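Sensor protein (Pseudomonas syringae pv. tomato, PDB 2R8R) is probably a membrane-bound sensor histidine kinase of a two-component system, represented here by its N-terminal KdpD domain with a P-loop NTPase-type fold. Local coordinates at residues 17-22 against 123-128; 8-13 against 158-163. All coordinates share one frame; numbering follows the deposited sequence.

Contact 1. Residues 17-22 against 123-128. With SO4 (sulfate ion), chain C.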
loop_
_atom_site.group_PDB
_atom_site.type_symbol
_atom_site.label_atom_id
_atom_site.label_comp_id
_atom_site.label_asym_id
_atom_site.label_seq_id
_atom_site.Cartn_x
_atom_site.Cartn_y
_atom_site.Cartn_z
ATOM N N VAL A 17 -2.083 10.724 0.218
ATOM C CA VAL A 17 -3.144 11.029 -0.748
ATOM C C VAL A 17 -4.488 10.379 -0.420
ATOM O O VAL A 17 -5.507 10.757 -0.987
ATOM C CB VAL A 17 -2.706 10.734 -2.220
ATOM C CG1 VAL A 17 -1.526 11.642 -2.590
ATOM C CG2 VAL A 17 -2.416 9.201 -2.457
ATOM N N GLY A 18 -4.498 9.461 0.547
ATOM C CA GLY A 18 -5.727 8.801 0.998
ATOM C C GLY A 18 -5.978 7.397 0.503
ATOM O O GLY A 18 -7.094 6.928 0.508
ATOM N N LYS A 19 -4.935 6.708 0.102
ATOM C CA LYS A 19 -5.046 5.320 -0.409
ATOM C C LYS A 19 -5.641 4.353 0.605
ATOM O O LYS A 19 -6.585 3.606 0.292
ATOM C CB LYS A 19 -3.670 4.784 -0.790
ATOM C CG LYS A 19 -2.945 5.496 -1.909
ATOM C CD LYS A 19 -1.579 4.787 -2.202
ATOM C CE LYS A 19 -0.525 4.846 -1.055
ATOM N NZ LYS A 19 -0.224 6.296 -0.685
ATOM N N THR A 20 -5.074 4.351 1.817
ATOM C CA THR A 20 -5.528 3.432 2.858
ATOM C C THR A 20 -6.958 3.688 3.294
ATOM O O THR A 20 -7.749 2.763 3.390
ATOM C CB THR A 20 -4.649 3.499 4.081
ATOM O OG1 THR A 20 -3.364 3.049 3.705
ATOM C CG2 THR A 20 -5.161 2.586 5.160
ATOM N N TYR A 21 -7.297 4.952 3.512
ATOM C CA TYR A 21 -8.662 5.326 3.825
ATOM C C TYR A 21 -9.644 4.833 2.732
ATOM O O TYR A 21 -10.697 4.270 3.055
ATOM C CB TYR A 21 -8.753 6.845 3.993
ATOM C CG TYR A 21 -10.107 7.313 4.498
ATOM C CD1 TYR A 21 -10.361 7.348 5.857
ATOM C CD2 TYR A 21 -11.114 7.732 3.635
ATOM C CE1 TYR A 21 -11.556 7.764 6.364
ATOM C CE2 TYR A 21 -12.349 8.163 4.149
ATOM C CZ TYR A 21 -12.546 8.160 5.527
ATOM O OH TYR A 21 -13.725 8.570 6.136
ATOM N N ALA A 22 -9.306 5.062 1.462
ATOM C CA ALA A 22 -10.117 4.594 0.335
ATOM C C ALA A 22 -10.298 3.070 0.351
ATOM O O ALA A 22 -11.414 2.570 0.205
ATOM C CB ALA A 22 -9.551 5.063 -1.008
ATOM N N THR A 123 -2.659 -1.295 -1.597
ATOM C CA THR A 123 -2.277 0.086 -1.911
ATOM C C THR A 123 -0.833 0.110 -2.397
ATOM O O THR A 123 -0.013 -0.710 -1.980
ATOM C CB THR A 123 -2.403 0.955 -0.683
ATOM O OG1 THR A 123 -1.459 0.494 0.277
ATOM C CG2 THR A 123 -3.830 0.854 -0.094
ATOM N N VAL A 124 -0.528 1.035 -3.300
ATOM C CA VAL A 124 0.826 1.259 -3.705
ATOM C C VAL A 124 0.989 2.697 -4.195
ATOM O O VAL A 124 0.083 3.244 -4.838
ATOM C CB VAL A 124 1.237 0.268 -4.803
ATOM C CG1 VAL A 124 0.594 0.640 -6.189
ATOM C CG2 VAL A 124 2.784 0.134 -4.870
ATOM N N ASN A 125 2.150 3.290 -3.889
ATOM C CA ASN A 125 2.589 4.558 -4.510
ATOM C C ASN A 125 3.312 4.323 -5.823
ATOM O O ASN A 125 4.029 3.350 -5.970
ATOM C CB ASN A 125 3.464 5.363 -3.567
ATOM C CG ASN A 125 2.688 5.955 -2.454
ATOM O OD1 ASN A 125 3.077 5.878 -1.275
ATOM N ND2 ASN A 125 1.556 6.506 -2.792
ATOM N N VAL A 126 3.126 5.234 -6.767
ATOM C CA VAL A 126 3.597 5.025 -8.134
ATOM C C VAL A 126 5.115 4.862 -8.251
ATOM O O VAL A 126 5.577 4.202 -9.176
ATOM C CB VAL A 126 3.114 6.143 -9.067
ATOM C CG1 VAL A 126 3.853 7.442 -8.801
ATOM C CG2 VAL A 126 3.268 5.697 -10.479
ATOM N N GLN A 127 5.863 5.447 -7.307
ATOM C CA GLN A 127 7.345 5.435 -7.306
ATOM C C GLN A 127 7.989 4.048 -7.276
ATOM O O GLN A 127 9.155 3.878 -7.686
ATOM C CB GLN A 127 7.883 6.213 -6.096
ATOM C CG GLN A 127 7.453 5.621 -4.770
ATOM C CD GLN A 127 7.812 6.464 -3.573
ATOM O OE1 GLN A 127 8.935 6.336 -3.086
ATOM N NE2 GLN A 127 6.854 7.313 -3.057
ATOM N N HIS A 128 7.235 3.068 -6.770
ATOM C CA HIS A 128 7.721 1.710 -6.592
ATOM C C HIS A 128 7.767 0.899 -7.854
ATOM O O HIS A 128 8.478 -0.086 -7.921
ATOM C CB HIS A 128 6.902 0.988 -5.524
ATOM C CG HIS A 128 6.973 1.651 -4.188
ATOM N ND1 HIS A 128 8.082 1.562 -3.367
ATOM C CD2 HIS A 128 6.092 2.455 -3.552
ATOM C CE1 HIS A 128 7.866 2.260 -2.271
ATOM N NE2 HIS A 128 6.664 2.813 -2.359
HETATM S S SO4 C . -2.097 7.247 2.139
HETATM O O1 SO4 C . -0.697 7.225 2.464
HETATM O O2 SO4 C . -2.852 8.237 2.835
HETATM O O3 SO4 C . -2.044 7.424 0.685
HETATM O O4 SO4 C . -2.701 6.004 2.642
HETATM O O HOH W 1 1.822 5.721 1.019
#

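Contact 2. Residues 8-13 against 158-163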
loop_
_atom_site.group_PDB
_atom_site.type_symbol
_atom_site.label_atom_id
_atom_site.label_comp_id
_atom_site.label_asym_id
_atom_site.label_seq_id
_atom_site.Cartn_x
_atom_site.Cartn_y
_atom_site.Cartn_z
ATOM N N LYS A 8 -7.529 -5.797 -6.378
ATOM C CA LYS A 8 -7.791 -4.379 -6.585
ATOM C C LYS A 8 -6.669 -3.536 -5.952
ATOM O O LYS A 8 -6.395 -3.639 -4.757
ATOM C CB LYS A 8 -9.162 -3.998 -6.019
ATOM C CG LYS A 8 -9.579 -2.566 -6.318
ATOM C CD LYS A 8 -10.945 -2.237 -5.751
ATOM C CE LYS A 8 -11.385 -0.803 -6.207
ATOM N NZ LYS A 8 -12.709 -0.258 -5.617
ATOM N N VAL A 9 -6.018 -2.712 -6.776
ATOM C CA VAL A 9 -4.934 -1.843 -6.344
ATOM C C VAL A 9 -5.453 -0.427 -6.262
ATOM O O VAL A 9 -5.982 0.087 -7.245
ATOM C CB VAL A 9 -3.750 -1.865 -7.345
ATOM C CG1 VAL A 9 -2.525 -0.942 -6.873
ATOM C CG2 VAL A 9 -3.334 -3.314 -7.639
ATOM N N PHE A 10 -5.315 0.185 -5.085
ATOM C CA PHE A 10 -5.521 1.632 -4.903
ATOM C C PHE A 10 -4.179 2.300 -5.117
ATOM O O PHE A 10 -3.294 2.181 -4.285
ATOM C CB PHE A 10 -6.078 1.926 -3.530
ATOM C CG PHE A 10 -7.450 1.329 -3.294
ATOM C CD1 PHE A 10 -8.617 2.119 -3.427
ATOM C CD2 PHE A 10 -7.598 -0.025 -2.952
ATOM C CE1 PHE A 10 -9.895 1.548 -3.198
ATOM C CE2 PHE A 10 -8.879 -0.595 -2.724
ATOM C CZ PHE A 10 -10.015 0.193 -2.826
ATOM N N LEU A 11 -4.038 2.950 -6.272
ATOM C CA LEU A 11 -2.803 3.597 -6.705
ATOM C C LEU A 11 -2.788 5.075 -6.335
ATOM O O LEU A 11 -3.799 5.765 -6.513
ATOM C CB LEU A 11 -2.643 3.483 -8.217
ATOM C CG LEU A 11 -1.458 4.216 -8.891
ATOM C CD1 LEU A 11 -0.096 3.576 -8.475
ATOM C CD2 LEU A 11 -1.656 4.223 -10.439
ATOM N N GLY A 12 -1.638 5.564 -5.859
ATOM C CA GLY A 12 -1.481 6.957 -5.479
ATOM C C GLY A 12 -0.120 7.491 -5.905
ATOM O O GLY A 12 0.787 6.705 -6.166
ATOM N N ALA A 13 0.017 8.832 -5.949
ATOM C CA ALA A 13 1.269 9.527 -6.308
ATOM C C ALA A 13 2.315 9.550 -5.167
ATOM O O ALA A 13 3.513 9.633 -5.412
ATOM C CB ALA A 13 0.960 10.968 -6.731
ATOM N N ASP A 158 -8.518 -4.964 -10.985
ATOM C CA ASP A 158 -9.064 -3.626 -10.874
ATOM C C ASP A 158 -7.948 -2.689 -10.385
ATOM O O ASP A 158 -7.133 -3.056 -9.553
ATOM C CB ASP A 158 -10.201 -3.612 -9.814
ATOM C CG ASP A 158 -11.604 -3.890 -10.373
ATOM O OD1 ASP A 158 -11.938 -3.520 -11.551
ATOM O OD2 ASP A 158 -12.418 -4.429 -9.553
ATOM N N LEU A 159 -7.938 -1.475 -10.915
ATOM C CA LEU A 159 -7.040 -0.453 -10.449
ATOM C C LEU A 159 -7.823 0.830 -10.248
ATOM O O LEU A 159 -8.573 1.251 -11.147
ATOM C CB LEU A 159 -5.891 -0.243 -11.458
ATOM C CG LEU A 159 -4.806 0.757 -11.011
ATOM C CD1 LEU A 159 -3.474 0.052 -10.809
ATOM C CD2 LEU A 159 -4.654 1.854 -12.025
ATOM N N VAL A 160 -7.678 1.452 -9.087
ATOM C CA VAL A 160 -8.279 2.765 -8.861
ATOM C C VAL A 160 -7.224 3.792 -8.487
ATOM O O VAL A 160 -6.394 3.548 -7.599
ATOM C CB VAL A 160 -9.487 2.708 -7.841
ATOM C CG1 VAL A 160 -9.093 2.138 -6.547
ATOM C CG2 VAL A 160 -10.108 4.064 -7.648
ATOM N N LEU A 161 -7.229 4.926 -9.199
ATOM C CA LEU A 161 -6.394 6.096 -8.848
ATOM C C LEU A 161 -7.002 6.942 -7.743
ATOM O O LEU A 161 -8.142 7.393 -7.851
ATOM C CB LEU A 161 -6.145 6.975 -10.096
ATOM C CG LEU A 161 -5.197 8.176 -9.965
ATOM C CD1 LEU A 161 -3.807 7.714 -9.535
ATOM C CD2 LEU A 161 -5.191 9.000 -11.318
ATOM N N ILE A 162 -6.245 7.103 -6.653
ATOM C CA ILE A 162 -6.608 7.963 -5.538
ATOM C C ILE A 162 -5.740 9.211 -5.736
ATOM O O ILE A 162 -4.514 9.159 -5.674
ATOM C CB ILE A 162 -6.374 7.294 -4.165
ATOM C CG1 ILE A 162 -7.101 5.938 -4.117
ATOM C CG2 ILE A 162 -6.728 8.238 -2.987
ATOM C CD1 ILE A 162 -8.571 6.024 -4.202
ATOM N N ASP A 163 -6.408 10.319 -6.035
ATOM C CA ASP A 163 -5.756 11.533 -6.484
ATOM C C ASP A 163 -5.905 12.619 -5.402
ATOM O O ASP A 163 -6.873 12.638 -4.654
ATOM C CB ASP A 163 -6.383 11.955 -7.815
ATOM C CG ASP A 163 -5.771 13.192 -8.408
ATOM O OD1 ASP A 163 -4.527 13.321 -8.454
ATOM O OD2 ASP A 163 -6.552 14.015 -8.907
HETATM O O HOH W 2 -2.284 10.444 -6.184
#

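Contact 1. Residues 17-22 against 123-128
Lys19 reaches from the start of helix 19-32 across the end of strand 119-125, where its ammonium meets the side chain of Asn125. The two side chains cross at about a right angle. NZ lies 2.8 Å from Asn125 ND2, but both are donors; a water also bridges the two residues, accepting from Lys19 NZ and donating to Asn125 OD1 at 2.6 Å. Nearer the backbone along the lysine chain, Lys19 CD rests 3.5 Å from Val124 O, while CB packs on the methyl CG2 of Thr123, 4.0 Å away. Bends at chi3 (-65°) and chi4 (-57°) fold the lysine chain back over a bound sulfate, placing NZ 2.5 Å from its O3. The backbone amides of Gly18, Lys19 and Thr20 grip the same anion, joined by that of Gly16; Thr20 N points almost straight at O4 (169°). This fits a Walker A P-loop, with the sulfate, probably from the crystallisation liquor, lying probably where a nucleotide phosphate binds, as in other P-loop NTPases. Gly18, the helix N-cap, has a positive phi, a backbone shape that suits glycine. Farther out, Asp91 OD1 accepts hydrogen bonds from the hydroxyls of both Thr20 and Thr123, tying helix start to strand.

Contact 2. Residues 8-13 against 158-163
Leu11 O receives the N-H of Ile162 in an almost straight bond, 2.8 Å long with 178° at the hydrogen, and the CA of Leu161 leans on the same oxygen in a CA-H...O contact. Leu11 is held through its amide as well, since Leu11 N donates to Val160 O. Two further bonds, Val160 N to Val9 O and Val9 N to Asp158 O, complete the regular alternation of a parallel pair, the last with its donor tilted 29° from the carbonyl plane. Strand 7-12 is thereby joined to the edge strand 158-161 of the five-stranded parallel sheet in this P-loop NTPase-type domain, and strand 119-125 flanks strand 7-12 on its other side.

Val9, Leu11, Leu159 and Leu161 share one face. Leu159 holds CG anti to its backbone N (chi1 -176°), and its two methyls divide their contacts: CD1 lies 4.0 Å from Val9 CB, CD2 4.1 Å from Leu11 CD2. Leu11 CD2 also meets Leu161 CD1, under helix 194-209. On the face of Lys8, Phe10, Asp158 and Val160, the Phe10 ring takes Ile162 CD1 at its edge, in its plane, 4.0 Å from Phe10 CD1, beneath helix 19-32. There too the extended Lys8 chain lays CG 3.7 Å from Asp158 CB. Beyond the paired residues, a water accepts from Ala13 N and donates to Ile162 O.

Direct backbone hydrogen bonding thus fixes the register, apolar side chains pack on both faces, and water takes over where the strands part.

How the contacts relate
The centre of contact 1 lies about 5 Å from the centre of the chain, that of contact 2 about 10 Å, and the two contact centres are 7 Å apart; each is partly buried. Strand 7-12 connects them: it leads through the loop into helix 19-32 and sits between strands 119-125 and 158-161, with probable hydrogen bonds from Val126 N to Gly12 O and from Gly12 N to Val124 O. Val17 O also packs against Ile162 CG2. The chemistry changes with position. At the C-terminal ends of the strands, contact 1 is a polar anion site with charge and water, whereas contact 2, reaching the sheet edge, relies on backbone pairing and hydrocarbon.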